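Local coordinates for HTPA Reductase (Selaginella moellendorffii, PDB 5U5N), which probably catalyses the NADH- or NADPH-dependent reduction of 4-hydroxy-tetrahydrodipicolinate to tetrahydrodipicolinate, a step of lysine biosynthesis, at residues M8-T13 against E91-Q96; Q18-A23 against Q245-A250; D54-S59 against V65-T70; V77-L82 against N87-F92. All blocks are in the same frame, centred on the assembly; numbering follows the deposited sequence. Where two conformers were deposited one is given.

Contact 1. Residues M8-T13 against E91-Q96; sequences MVNDCT and EFYCKQ. With NAD (nicotinamide-adenine-dinucleotide), chain C.
N10 and Y93 meet near the adenosine end of the NAD pocket, in the Rossmann-type domain of this reductase. N10 closes strand 7-10, and Y93 reaches it from helix 86-95. ND2 of N10 donates to OH of Y93 at 3.4 Å. The bond is nearly straight (175°) but weak. The two side chains point opposite ways and overlap near their ends, amide and ring planes 32° apart. Both have stronger partners: OD1 of N10 bonds to the backbone N of L36, and OH of Y93 bonds to D79. The next residue, D11, holds the cofactor. Its CG lies anti to the backbone N (chi1 177°), which carries OD2 to within 2.9 Å of O3B of NAD. O2B of NAD adds a weak bond to the same oxygen. OD1 of D11 accepts from N of T13 at 2.9 Å, forming an Asx turn, and from OG1 of T13 at 2.6 Å. With an alanine in place of D11, the ribose hydroxyls would probably lose their acceptor and the turn its bonds to T13. OD2 thus takes the ribose hydroxyls and OG1 of T37, while OD1 takes the two T13 donors.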
# COMPACT_ATOMS: atom_id res chain seq x y z
N MET A 8 -22.62 -24.60 6.21
CA MET A 8 -23.96 -24.30 6.72
C MET A 8 -23.92 -22.84 7.05
O MET A 8 -23.13 -22.41 7.89
CB MET A 8 -24.26 -25.15 7.96
CG MET A 8 -25.62 -24.90 8.62
SD MET A 8 -25.69 -25.79 10.19
CE MET A 8 -27.46 -25.76 10.57
N VAL A 9 -24.78 -22.07 6.40
CA VAL A 9 -24.88 -20.63 6.67
C VAL A 9 -26.06 -20.34 7.57
O VAL A 9 -27.19 -20.53 7.15
CB VAL A 9 -25.01 -19.82 5.35
CG1 VAL A 9 -25.09 -18.35 5.63
CG2 VAL A 9 -23.87 -20.16 4.40
N ASN A 10 -25.76 -19.90 8.80
CA ASN A 10 -26.74 -19.40 9.77
C ASN A 10 -26.56 -17.90 9.86
O ASN A 10 -25.51 -17.45 10.34
CB ASN A 10 -26.49 -20.06 11.13
CG ASN A 10 -26.48 -21.57 11.02
OD1 ASN A 10 -27.17 -22.13 10.19
ND2 ASN A 10 -25.74 -22.23 11.87
N ASP A 11 -27.49 -17.07 9.39
CA ASP A 11 -28.86 -17.36 8.97
C ASP A 11 -28.93 -17.04 7.50
O ASP A 11 -28.71 -15.90 7.13
CB ASP A 11 -29.77 -16.41 9.78
CG ASP A 11 -31.25 -16.51 9.43
OD1 ASP A 11 -31.68 -17.29 8.55
OD2 ASP A 11 -32.03 -15.75 10.06
N CYS A 12 -29.27 -18.01 6.65
CA CYS A 12 -29.34 -17.72 5.22
C CYS A 12 -30.49 -16.77 4.82
O CYS A 12 -30.52 -16.34 3.66
CB CYS A 12 -29.36 -19.01 4.40
SG CYS A 12 -30.92 -19.89 4.46
N THR A 13 -31.41 -16.45 5.75
CA THR A 13 -32.46 -15.46 5.51
C THR A 13 -32.11 -14.05 5.92
O THR A 13 -32.81 -13.14 5.55
CB THR A 13 -33.77 -15.82 6.29
OG1 THR A 13 -33.57 -15.73 7.71
CG2 THR A 13 -34.21 -17.21 5.94
N GLU A 91 -20.58 -20.61 21.76
CA GLU A 91 -20.50 -21.67 22.76
C GLU A 91 -21.16 -22.93 22.26
O GLU A 91 -20.67 -24.02 22.50
CB GLU A 91 -21.07 -21.23 24.07
CG GLU A 91 -20.17 -20.23 24.75
CD GLU A 91 -20.93 -19.39 25.76
OE1 GLU A 91 -21.64 -19.95 26.62
OE2 GLU A 91 -20.79 -18.13 25.71
N PHE A 92 -22.26 -22.78 21.53
CA PHE A 92 -22.92 -23.92 20.96
C PHE A 92 -22.00 -24.63 19.94
O PHE A 92 -21.82 -25.84 20.03
CB PHE A 92 -24.24 -23.52 20.33
CG PHE A 92 -24.97 -24.67 19.73
CD1 PHE A 92 -25.53 -25.63 20.55
CD2 PHE A 92 -25.07 -24.81 18.36
CE1 PHE A 92 -26.20 -26.71 20.02
CE2 PHE A 92 -25.76 -25.90 17.83
CZ PHE A 92 -26.32 -26.85 18.67
N TYR A 93 -21.40 -23.88 19.02
CA TYR A 93 -20.50 -24.49 18.04
C TYR A 93 -19.34 -25.21 18.69
O TYR A 93 -19.03 -26.34 18.31
CB TYR A 93 -19.98 -23.47 17.01
CG TYR A 93 -21.07 -22.72 16.27
CD1 TYR A 93 -22.30 -23.33 15.95
CD2 TYR A 93 -20.88 -21.39 15.92
CE1 TYR A 93 -23.29 -22.63 15.27
CE2 TYR A 93 -21.86 -20.68 15.26
CZ TYR A 93 -23.06 -21.30 14.93
OH TYR A 93 -24.02 -20.58 14.26
N CYS A 94 -18.72 -24.57 19.69
CA CYS A 94 -17.55 -25.17 20.36
C CYS A 94 -17.89 -26.43 21.17
O CYS A 94 -17.11 -27.38 21.17
CB CYS A 94 -16.86 -24.15 21.25
SG CYS A 94 -16.08 -22.80 20.37
N LYS A 95 -19.04 -26.44 21.84
CA LYS A 95 -19.49 -27.62 22.58
C LYS A 95 -19.69 -28.83 21.65
O LYS A 95 -19.28 -29.93 21.98
CB LYS A 95 -20.79 -27.32 23.34
CG LYS A 95 -21.44 -28.58 23.87
CD LYS A 95 -22.61 -28.33 24.80
CE LYS A 95 -23.27 -29.66 25.12
NZ LYS A 95 -24.14 -29.52 26.31
N GLN A 96 -20.29 -28.59 20.50
CA GLN A 96 -20.56 -29.61 19.45
C GLN A 96 -19.36 -29.95 18.54
O GLN A 96 -19.49 -30.78 17.64
CB GLN A 96 -21.71 -29.12 18.53
CG GLN A 96 -23.03 -28.75 19.21
CD GLN A 96 -23.88 -29.94 19.60
OE1 GLN A 96 -23.79 -31.01 19.01
NE2 GLN A 96 -24.71 -29.75 20.62
PA NAD C . -29.95 -9.25 9.45
O1A NAD C . -30.71 -8.55 10.55
O2A NAD C . -30.29 -9.04 7.99
O5B NAD C . -29.97 -10.83 9.68
C5B NAD C . -29.49 -11.44 10.86
C4B NAD C . -30.29 -12.73 11.03
O4B NAD C . -29.82 -13.50 12.13
C3B NAD C . -31.78 -12.48 11.25
O3B NAD C . -32.50 -12.87 10.07
C2B NAD C . -32.12 -13.28 12.52
O2B NAD C . -33.43 -13.90 12.44
C1B NAD C . -30.93 -14.24 12.65
N9A NAD C . -30.59 -14.77 14.00
C8A NAD C . -30.66 -14.12 15.18
N7A NAD C . -30.26 -14.93 16.19
C5A NAD C . -29.92 -16.12 15.66
C6A NAD C . -29.44 -17.41 16.18
N6A NAD C . -29.22 -17.60 17.50
N1A NAD C . -29.21 -18.41 15.30
C2A NAD C . -29.42 -18.27 13.98
N3A NAD C . -29.88 -17.11 13.44
C4A NAD C . -30.14 -16.01 14.22
O3 NAD C . -28.38 -8.96 9.73
PN NAD C . -27.27 -8.80 8.56
O1N NAD C . -27.62 -7.52 7.84
O2N NAD C . -27.17 -10.10 7.78
O5D NAD C . -25.95 -8.69 9.47
C5D NAD C . -25.61 -9.76 10.35
C4D NAD C . -24.39 -9.46 11.21
O4D NAD C . -23.22 -9.49 10.39
C3D NAD C . -24.43 -8.09 11.90
O3D NAD C . -23.94 -8.17 13.25
C2D NAD C . -23.50 -7.24 11.06
O2D NAD C . -22.82 -6.22 11.80
C1D NAD C . -22.48 -8.27 10.58
N1N NAD C . -21.70 -7.90 9.38
C2N NAD C . -20.39 -8.17 9.42
C3N NAD C . -19.53 -7.89 8.36
C7N NAD C . -18.05 -8.20 8.46
O7N NAD C . -17.28 -7.53 7.79
N7N NAD C . -17.57 -9.16 9.26
C4N NAD C . -20.09 -7.29 7.23
C5N NAD C . -21.45 -7.01 7.18
C6N NAD C . -22.25 -7.32 8.28

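Contact 2. Residues Q18-A23 against Q245-A250; sequences QAVAEA and QGTVDA
V20 and T247 cross at about a right angle where helix 15-27 packs on helix 241-259. Both methyls of V20 are used. CG1 of V20 lies 3.8 Å from CG2 of T247, and CG2 of V20 lies 3.8 Å from OG1 of T247. With CG1 of V20 anti to the backbone N (chi1 168°), its two methyls straddle CB of T247. The hydroxyl of T247 gets only carbon from V20. Its polar partners are the carbonyl of Y243, one turn back, and OH of Y80. A second meeting lies one turn further along helix 15-27. CB of A23 points at the other helix and touches NE2 of Q245 at 3.5 Å. The Q245 chain starts off away from A23, then bends at chi2 (-56°), which brings NE2 to that methyl. OE1 of Q245 is bonded to R279. CG2 of V248 rests against the A23 backbone, 4.1 Å from C of A23. No hydrogen bond crosses the interface. The axes of the two segments approach to 9.0 Å and cross at -61°. V20 also packs on V9 and V78, in strands 7-10 and 76-79, and T247 on V78, so both helices lie against the same parallel sheet.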
# COMPACT_ATOMS: atom_id res chain seq x y z
N GLN A 18 -27.70 -14.47 3.55
CA GLN A 18 -28.16 -14.77 2.16
C GLN A 18 -27.07 -14.51 1.10
O GLN A 18 -26.83 -15.36 0.24
CB GLN A 18 -29.39 -13.92 1.82
CG GLN A 18 -29.90 -14.06 0.39
CD GLN A 18 -31.31 -13.56 0.21
OE1 GLN A 18 -32.18 -13.85 1.02
NE2 GLN A 18 -31.55 -12.80 -0.87
N ALA A 19 -26.45 -13.33 1.14
CA ALA A 19 -25.37 -12.99 0.21
C ALA A 19 -24.23 -14.01 0.29
O ALA A 19 -23.79 -14.48 -0.74
CB ALA A 19 -24.88 -11.58 0.46
N VAL A 20 -23.84 -14.43 1.50
CA VAL A 20 -22.78 -15.43 1.65
C VAL A 20 -23.16 -16.77 1.02
O VAL A 20 -22.33 -17.44 0.36
CB VAL A 20 -22.42 -15.66 3.14
CG1 VAL A 20 -21.54 -16.91 3.35
CG2 VAL A 20 -21.71 -14.43 3.69
N ALA A 21 -24.41 -17.18 1.24
CA ALA A 21 -24.87 -18.47 0.74
C ALA A 21 -24.92 -18.47 -0.79
O ALA A 21 -24.53 -19.42 -1.43
CB ALA A 21 -26.25 -18.82 1.32
N GLU A 22 -25.41 -17.38 -1.36
CA GLU A 22 -25.48 -17.23 -2.81
C GLU A 22 -24.12 -17.20 -3.47
O GLU A 22 -23.95 -17.79 -4.54
CB GLU A 22 -26.26 -15.98 -3.18
CG GLU A 22 -27.71 -16.19 -2.83
CD GLU A 22 -28.64 -15.34 -3.64
OE1 GLU A 22 -28.96 -14.24 -3.11
OE2 GLU A 22 -29.00 -15.75 -4.78
N ALA A 23 -23.18 -16.54 -2.81
CA ALA A 23 -21.80 -16.50 -3.27
C ALA A 23 -21.12 -17.84 -3.10
O ALA A 23 -20.31 -18.22 -3.96
CB ALA A 23 -21.04 -15.42 -2.53
N GLN A 245 -17.62 -12.60 -0.63
CA GLN A 245 -16.44 -13.21 -1.29
C GLN A 245 -15.32 -13.51 -0.28
O GLN A 245 -14.68 -14.54 -0.38
CB GLN A 245 -15.92 -12.33 -2.45
CG GLN A 245 -16.90 -12.21 -3.61
CD GLN A 245 -17.29 -13.55 -4.17
OE1 GLN A 245 -16.45 -14.39 -4.37
NE2 GLN A 245 -18.60 -13.78 -4.37
N GLY A 246 -15.11 -12.66 0.72
CA GLY A 246 -14.12 -12.96 1.75
C GLY A 246 -14.51 -14.13 2.63
O GLY A 246 -13.66 -14.94 2.99
N THR A 247 -15.78 -14.25 2.96
CA THR A 247 -16.28 -15.42 3.69
C THR A 247 -16.00 -16.76 2.93
O THR A 247 -15.57 -17.74 3.52
CB THR A 247 -17.79 -15.30 4.05
OG1 THR A 247 -18.06 -14.03 4.64
CG2 THR A 247 -18.12 -16.38 5.02
N VAL A 248 -16.23 -16.78 1.62
CA VAL A 248 -15.89 -17.97 0.84
C VAL A 248 -14.40 -18.35 0.98
O VAL A 248 -14.03 -19.48 1.23
CB VAL A 248 -16.25 -17.79 -0.65
CG1 VAL A 248 -15.69 -18.93 -1.51
CG2 VAL A 248 -17.76 -17.72 -0.84
N ASP A 249 -13.53 -17.35 0.85
CA ASP A 249 -12.08 -17.55 1.01
C ASP A 249 -11.72 -18.03 2.40
O ASP A 249 -10.87 -18.89 2.56
CB ASP A 249 -11.33 -16.27 0.72
CG ASP A 249 -11.60 -15.75 -0.70
OD1 ASP A 249 -11.87 -16.56 -1.64
OD2 ASP A 249 -11.52 -14.49 -0.86
N ALA A 250 -12.38 -17.47 3.41
CA ALA A 250 -12.13 -17.89 4.78
C ALA A 250 -12.48 -19.38 4.92
O ALA A 250 -11.75 -20.13 5.53
CB ALA A 250 -12.92 -17.01 5.78

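Contact 3. Residues D54-S59 against V65-T70; sequences DVREVS and VKEVIT
Segment 54-59 runs as strand and then a 3-10 turn, segment 65-70 is helical, and their backbones stay well apart, with CA of R56 and CA of V65, the nearest pair, separated by 10.6 Å. Long side chains bridge this gap. NH1 of R56 donates to OE2 of E67 at 3.3 Å in a salt bridge with an almost straight bond (172°). NH1 offers an N-H lying in the guanidinium plane. At the acceptor end, it comes to OE2 from the syn side but tilted from the carboxylate plane. The two planes are 42° apart, and the side chains meet nearly perpendicular. E67 reaches out fully extended beyond CG, its CG anti to the backbone N (chi1 -162°). R56 instead stands out from the strand and bends at chi2 and chi3, which turns NH1 to face both E67 and D54. NH1 makes its second salt bridge 3.5 Å from OD2 of D54. NE of R56 pairs with OE1 of E60. R56 is thus shared among three acids. OE1 of E67 and OD2 of D54 come to 5.4 Å. The arginine charge between these acids probably offsets their mutual repulsion. E67 is exposed, so solvent is likely to weaken the bridge from helix to strand.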
# COMPACT_ATOMS: atom_id res chain seq x y z
N ASP A 54 -33.84 -25.73 3.94
CA ASP A 54 -34.78 -25.91 5.04
C ASP A 54 -34.33 -25.04 6.23
O ASP A 54 -33.39 -25.38 6.94
CB ASP A 54 -34.78 -27.39 5.41
CG ASP A 54 -35.86 -27.79 6.37
OD1 ASP A 54 -36.72 -26.96 6.73
OD2 ASP A 54 -35.86 -28.98 6.77
N VAL A 55 -34.99 -23.90 6.42
CA VAL A 55 -34.65 -22.98 7.50
C VAL A 55 -35.47 -23.38 8.77
O VAL A 55 -36.70 -23.46 8.74
CB VAL A 55 -34.92 -21.53 7.06
CG1 VAL A 55 -34.62 -20.56 8.20
CG2 VAL A 55 -34.08 -21.20 5.81
N ARG A 56 -34.75 -23.65 9.86
CA ARG A 56 -35.32 -24.22 11.05
C ARG A 56 -35.17 -23.20 12.17
O ARG A 56 -34.24 -22.38 12.16
CB ARG A 56 -34.62 -25.52 11.40
CG ARG A 56 -34.58 -26.54 10.26
CD ARG A 56 -35.88 -27.34 10.15
NE ARG A 56 -35.92 -28.42 11.15
CZ ARG A 56 -35.34 -29.63 11.03
NH1 ARG A 56 -34.70 -29.99 9.92
NH2 ARG A 56 -35.40 -30.48 12.03
N GLU A 57 -36.08 -23.27 13.13
CA GLU A 57 -36.08 -22.37 14.28
C GLU A 57 -34.90 -22.71 15.16
O GLU A 57 -34.48 -23.86 15.23
CB GLU A 57 -37.40 -22.49 15.06
CG GLU A 57 -38.64 -22.08 14.26
CD GLU A 57 -39.95 -22.23 15.02
OE1 GLU A 57 -39.94 -22.42 16.27
OE2 GLU A 57 -41.03 -22.16 14.37
N VAL A 58 -34.37 -21.70 15.83
CA VAL A 58 -33.18 -21.92 16.66
C VAL A 58 -33.46 -22.82 17.87
O VAL A 58 -32.55 -23.46 18.38
CB VAL A 58 -32.51 -20.60 17.10
CG1 VAL A 58 -33.33 -19.83 18.13
CG2 VAL A 58 -31.09 -20.88 17.57
N SER A 59 -34.71 -22.90 18.31
CA SER A 59 -35.10 -23.86 19.36
C SER A 59 -34.82 -25.31 18.97
O SER A 59 -34.59 -26.14 19.86
CB SER A 59 -36.58 -23.70 19.70
OG SER A 59 -37.35 -23.69 18.52
N VAL A 65 -28.53 -29.96 14.01
CA VAL A 65 -27.08 -30.21 13.90
C VAL A 65 -26.76 -31.71 13.82
O VAL A 65 -25.82 -32.08 13.12
CB VAL A 65 -26.29 -29.46 15.01
CG1 VAL A 65 -24.87 -29.97 15.16
CG2 VAL A 65 -26.24 -27.98 14.70
N LYS A 66 -27.53 -32.56 14.50
CA LYS A 66 -27.41 -34.01 14.35
C LYS A 66 -27.69 -34.45 12.92
O LYS A 66 -27.09 -35.40 12.41
CB LYS A 66 -28.40 -34.74 15.29
CG LYS A 66 -28.26 -36.27 15.31
CD LYS A 66 -26.87 -36.77 15.72
CE LYS A 66 -26.38 -36.21 17.06
NZ LYS A 66 -25.16 -36.90 17.52
N GLU A 67 -28.65 -33.79 12.30
CA GLU A 67 -29.02 -34.07 10.93
C GLU A 67 -27.92 -33.60 9.97
O GLU A 67 -27.55 -34.34 9.05
CB GLU A 67 -30.35 -33.38 10.60
CG GLU A 67 -31.02 -33.96 9.37
CD GLU A 67 -32.31 -33.24 8.99
OE1 GLU A 67 -32.52 -33.09 7.75
OE2 GLU A 67 -33.11 -32.83 9.89
N VAL A 68 -27.40 -32.40 10.20
CA VAL A 68 -26.29 -31.88 9.37
C VAL A 68 -25.06 -32.75 9.53
O VAL A 68 -24.47 -33.15 8.55
CB VAL A 68 -25.94 -30.42 9.69
CG1 VAL A 68 -24.69 -29.98 8.98
CG2 VAL A 68 -27.07 -29.48 9.32
N ILE A 69 -24.69 -33.04 10.77
CA ILE A 69 -23.50 -33.83 11.04
C ILE A 69 -23.57 -35.25 10.44
O ILE A 69 -22.56 -35.72 9.93
CB ILE A 69 -23.13 -33.80 12.54
CG1 ILE A 69 -22.38 -32.51 12.87
CG2 ILE A 69 -22.30 -34.99 12.97
CD1 ILE A 69 -20.90 -32.50 12.46
N THR A 70 -24.71 -35.95 10.48
CA THR A 70 -24.76 -37.31 9.91
C THR A 70 -24.63 -37.31 8.35
O THR A 70 -24.02 -38.22 7.79
CB THR A 70 -25.92 -38.21 10.44
OG1 THR A 70 -27.18 -37.61 10.14
CG2 THR A 70 -25.81 -38.42 11.99

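Contact 4. Residues V77-L82 against N87-F92; sequences VVDYTL and NDNAEF. With NAD (nicotinamide-adenine-dinucleotide), chain C.
Strand 76-79 runs into a loop at Y80, and segment 87-92 is helix; the two come nearest at D79 and N89, whose CA atoms are 8.1 Å apart. D79 has CG anti to the backbone N (chi1 -166°), which sends its carboxylate towards helix 86-95. The D79 carboxylate and N89 amide planes are 64° apart. ND2 of N89 donates to OD2 of D79 at 2.8 Å. It uses the syn lone pair of that oxygen, and the bond is bent to 144°. OD2 of D79 also bonds to OH of Y93. The other oxygen, OD1 of D79, accepts from OG1 of T81 at 2.7 Å and is further bonded to OG1 of T104. Both carboxylate oxygens are therefore satisfied inside a buried site. A leucine in place of D79 would probably leave N89 and T81 without the carboxylate they share and free the N89 amide to turn. The other end of that amide faces the cofactor: OD1 of N89 lies 3.0 Å from N6A of the NAD adenine. CG2 of T81 packs close to the same base, 3.3 Å from N3A. Towards the nicotinamide end, the Y80 ring turns its edge to the ribose, CD1 of Y80 being 3.4 Å from O4D of NAD. D79 probably acts as a second-shell residue, helping to position N89 of the NAD site. Binding the cofactor at the carboxyl end of a parallel strand is typical of the Rossmann fold, here in the unit of strand 76-79, helix 86-95 and strand 100-102.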
# COMPACT_ATOMS: atom_id res chain seq x y z
N VAL A 77 -19.46 -24.21 9.75
CA VAL A 77 -20.56 -23.27 9.94
C VAL A 77 -20.08 -21.84 9.67
O VAL A 77 -19.02 -21.46 10.11
CB VAL A 77 -21.12 -23.37 11.36
CG1 VAL A 77 -22.19 -22.31 11.58
CG2 VAL A 77 -21.68 -24.76 11.63
N VAL A 78 -20.89 -21.08 8.94
CA VAL A 78 -20.72 -19.66 8.77
C VAL A 78 -21.83 -18.95 9.52
O VAL A 78 -23.02 -19.18 9.21
CB VAL A 78 -20.82 -19.31 7.30
CG1 VAL A 78 -20.79 -17.82 7.11
CG2 VAL A 78 -19.65 -19.96 6.54
N ASP A 79 -21.46 -18.12 10.52
CA ASP A 79 -22.38 -17.40 11.36
C ASP A 79 -22.42 -15.90 11.02
O ASP A 79 -21.45 -15.19 11.28
CB ASP A 79 -22.02 -17.61 12.83
CG ASP A 79 -23.11 -17.16 13.79
OD1 ASP A 79 -23.30 -15.95 13.93
OD2 ASP A 79 -23.80 -18.04 14.42
N TYR A 80 -23.53 -15.48 10.40
CA TYR A 80 -23.95 -14.09 10.30
C TYR A 80 -25.37 -13.98 10.87
O TYR A 80 -26.37 -14.09 10.13
CB TYR A 80 -23.94 -13.60 8.86
CG TYR A 80 -22.57 -13.28 8.33
CD1 TYR A 80 -22.01 -12.02 8.51
CD2 TYR A 80 -21.85 -14.24 7.62
CE1 TYR A 80 -20.75 -11.69 8.00
CE2 TYR A 80 -20.58 -13.93 7.10
CZ TYR A 80 -20.03 -12.66 7.29
OH TYR A 80 -18.77 -12.38 6.77
N THR A 81 -25.41 -13.74 12.17
CA THR A 81 -26.62 -13.61 12.93
C THR A 81 -26.75 -12.20 13.49
O THR A 81 -26.96 -11.28 12.75
CB THR A 81 -26.70 -14.72 14.01
OG1 THR A 81 -25.52 -14.68 14.85
CG2 THR A 81 -26.79 -16.07 13.36
N LEU A 82 -26.69 -12.02 14.80
CA LEU A 82 -27.02 -10.75 15.41
C LEU A 82 -26.15 -10.69 16.63
O LEU A 82 -25.86 -11.73 17.22
CB LEU A 82 -28.51 -10.69 15.82
CG LEU A 82 -29.64 -10.50 14.80
CD1 LEU A 82 -31.01 -10.49 15.44
CD2 LEU A 82 -29.42 -9.19 14.06
N ASN A 87 -22.25 -14.78 21.32
CA ASN A 87 -21.56 -15.61 22.32
C ASN A 87 -22.21 -16.97 22.54
O ASN A 87 -21.53 -17.97 22.80
CB ASN A 87 -21.47 -14.89 23.66
CG ASN A 87 -20.62 -13.68 23.59
OD1 ASN A 87 -21.13 -12.59 23.37
ND2 ASN A 87 -19.30 -13.87 23.70
N ASP A 88 -23.53 -16.99 22.47
CA ASP A 88 -24.29 -18.21 22.62
C ASP A 88 -24.09 -19.16 21.42
O ASP A 88 -23.76 -20.33 21.60
CB ASP A 88 -25.76 -17.86 22.80
CG ASP A 88 -26.53 -18.98 23.40
OD1 ASP A 88 -26.57 -19.05 24.67
OD2 ASP A 88 -27.08 -19.78 22.59
N ASN A 89 -24.24 -18.65 20.20
CA ASN A 89 -23.94 -19.44 19.00
C ASN A 89 -22.53 -20.02 19.07
O ASN A 89 -22.33 -21.18 18.79
CB ASN A 89 -24.13 -18.64 17.70
CG ASN A 89 -25.58 -18.33 17.40
OD1 ASN A 89 -26.47 -18.68 18.16
ND2 ASN A 89 -25.82 -17.67 16.29
N ALA A 90 -21.55 -19.20 19.48
CA ALA A 90 -20.16 -19.65 19.56
C ALA A 90 -19.97 -20.76 20.59
O ALA A 90 -19.28 -21.75 20.32
CB ALA A 90 -19.22 -18.50 19.88
N GLU A 91 -20.58 -20.61 21.76
CA GLU A 91 -20.50 -21.67 22.76
C GLU A 91 -21.16 -22.93 22.26
O GLU A 91 -20.67 -24.02 22.50
CB GLU A 91 -21.07 -21.23 24.07
CG GLU A 91 -20.17 -20.23 24.75
CD GLU A 91 -20.93 -19.39 25.76
OE1 GLU A 91 -21.64 -19.95 26.62
OE2 GLU A 91 -20.79 -18.13 25.71
N PHE A 92 -22.26 -22.78 21.53
CA PHE A 92 -22.92 -23.92 20.96
C PHE A 92 -22.00 -24.63 19.94
O PHE A 92 -21.82 -25.84 20.03
CB PHE A 92 -24.24 -23.52 20.33
CG PHE A 92 -24.97 -24.67 19.73
CD1 PHE A 92 -25.53 -25.63 20.55
CD2 PHE A 92 -25.07 -24.81 18.36
CE1 PHE A 92 -26.20 -26.71 20.02
CE2 PHE A 92 -25.76 -25.90 17.83
CZ PHE A 92 -26.32 -26.85 18.67
PA NAD C . -29.95 -9.25 9.45
O1A NAD C . -30.71 -8.55 10.55
O2A NAD C . -30.29 -9.04 7.99
O5B NAD C . -29.97 -10.83 9.68
C5B NAD C . -29.49 -11.44 10.86
C4B NAD C . -30.29 -12.73 11.03
O4B NAD C . -29.82 -13.50 12.13
C3B NAD C . -31.78 -12.48 11.25
O3B NAD C . -32.50 -12.87 10.07
C2B NAD C . -32.12 -13.28 12.52
O2B NAD C . -33.43 -13.90 12.44
C1B NAD C . -30.93 -14.24 12.65
N9A NAD C . -30.59 -14.77 14.00
C8A NAD C . -30.66 -14.12 15.18
N7A NAD C . -30.26 -14.93 16.19
C5A NAD C . -29.92 -16.12 15.66
C6A NAD C . -29.44 -17.41 16.18
N6A NAD C . -29.22 -17.60 17.50
N1A NAD C . -29.21 -18.41 15.30
C2A NAD C . -29.42 -18.27 13.98
N3A NAD C . -29.88 -17.11 13.44
C4A NAD C . -30.14 -16.01 14.22
O3 NAD C . -28.38 -8.96 9.73
PN NAD C . -27.27 -8.80 8.56
O1N NAD C . -27.62 -7.52 7.84
O2N NAD C . -27.17 -10.10 7.78
O5D NAD C . -25.95 -8.69 9.47
C5D NAD C . -25.61 -9.76 10.35
C4D NAD C . -24.39 -9.46 11.21
O4D NAD C . -23.22 -9.49 10.39
C3D NAD C . -24.43 -8.09 11.90
O3D NAD C . -23.94 -8.17 13.25
C2D NAD C . -23.50 -7.24 11.06
O2D NAD C . -22.82 -6.22 11.80
C1D NAD C . -22.48 -8.27 10.58
N1N NAD C . -21.70 -7.90 9.38
C2N NAD C . -20.39 -8.17 9.42
C3N NAD C . -19.53 -7.89 8.36
C7N NAD C . -18.05 -8.20 8.46
O7N NAD C . -17.28 -7.53 7.79
N7N NAD C . -17.57 -9.16 9.26
C4N NAD C . -20.09 -7.29 7.23
C5N NAD C . -21.45 -7.01 7.18
C6N NAD C . -22.25 -7.32 8.28

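In the fold
Contacts 1, 2 and 4 are buried, while contact 3 lies at the surface, further from the centre of the chain. Contacts 1 and 4 are closest kin. Both use helix 86-95 and neighbouring strands of the parallel sheet, both touch NAD, and a side-chain hydrogen bond ties them together. Their chemistry is polar though buried. Contact 2 is mainly nonpolar and joins the N-terminal and C-terminal parts of the reductase chain; T247 links it to contact 4 through Y80. Contact 3 relies on charges between a strand of the three-stranded mixed sheet and the helix after it. V65 and V68 there pack on F92 and M8, joining it to contacts 1 and 4.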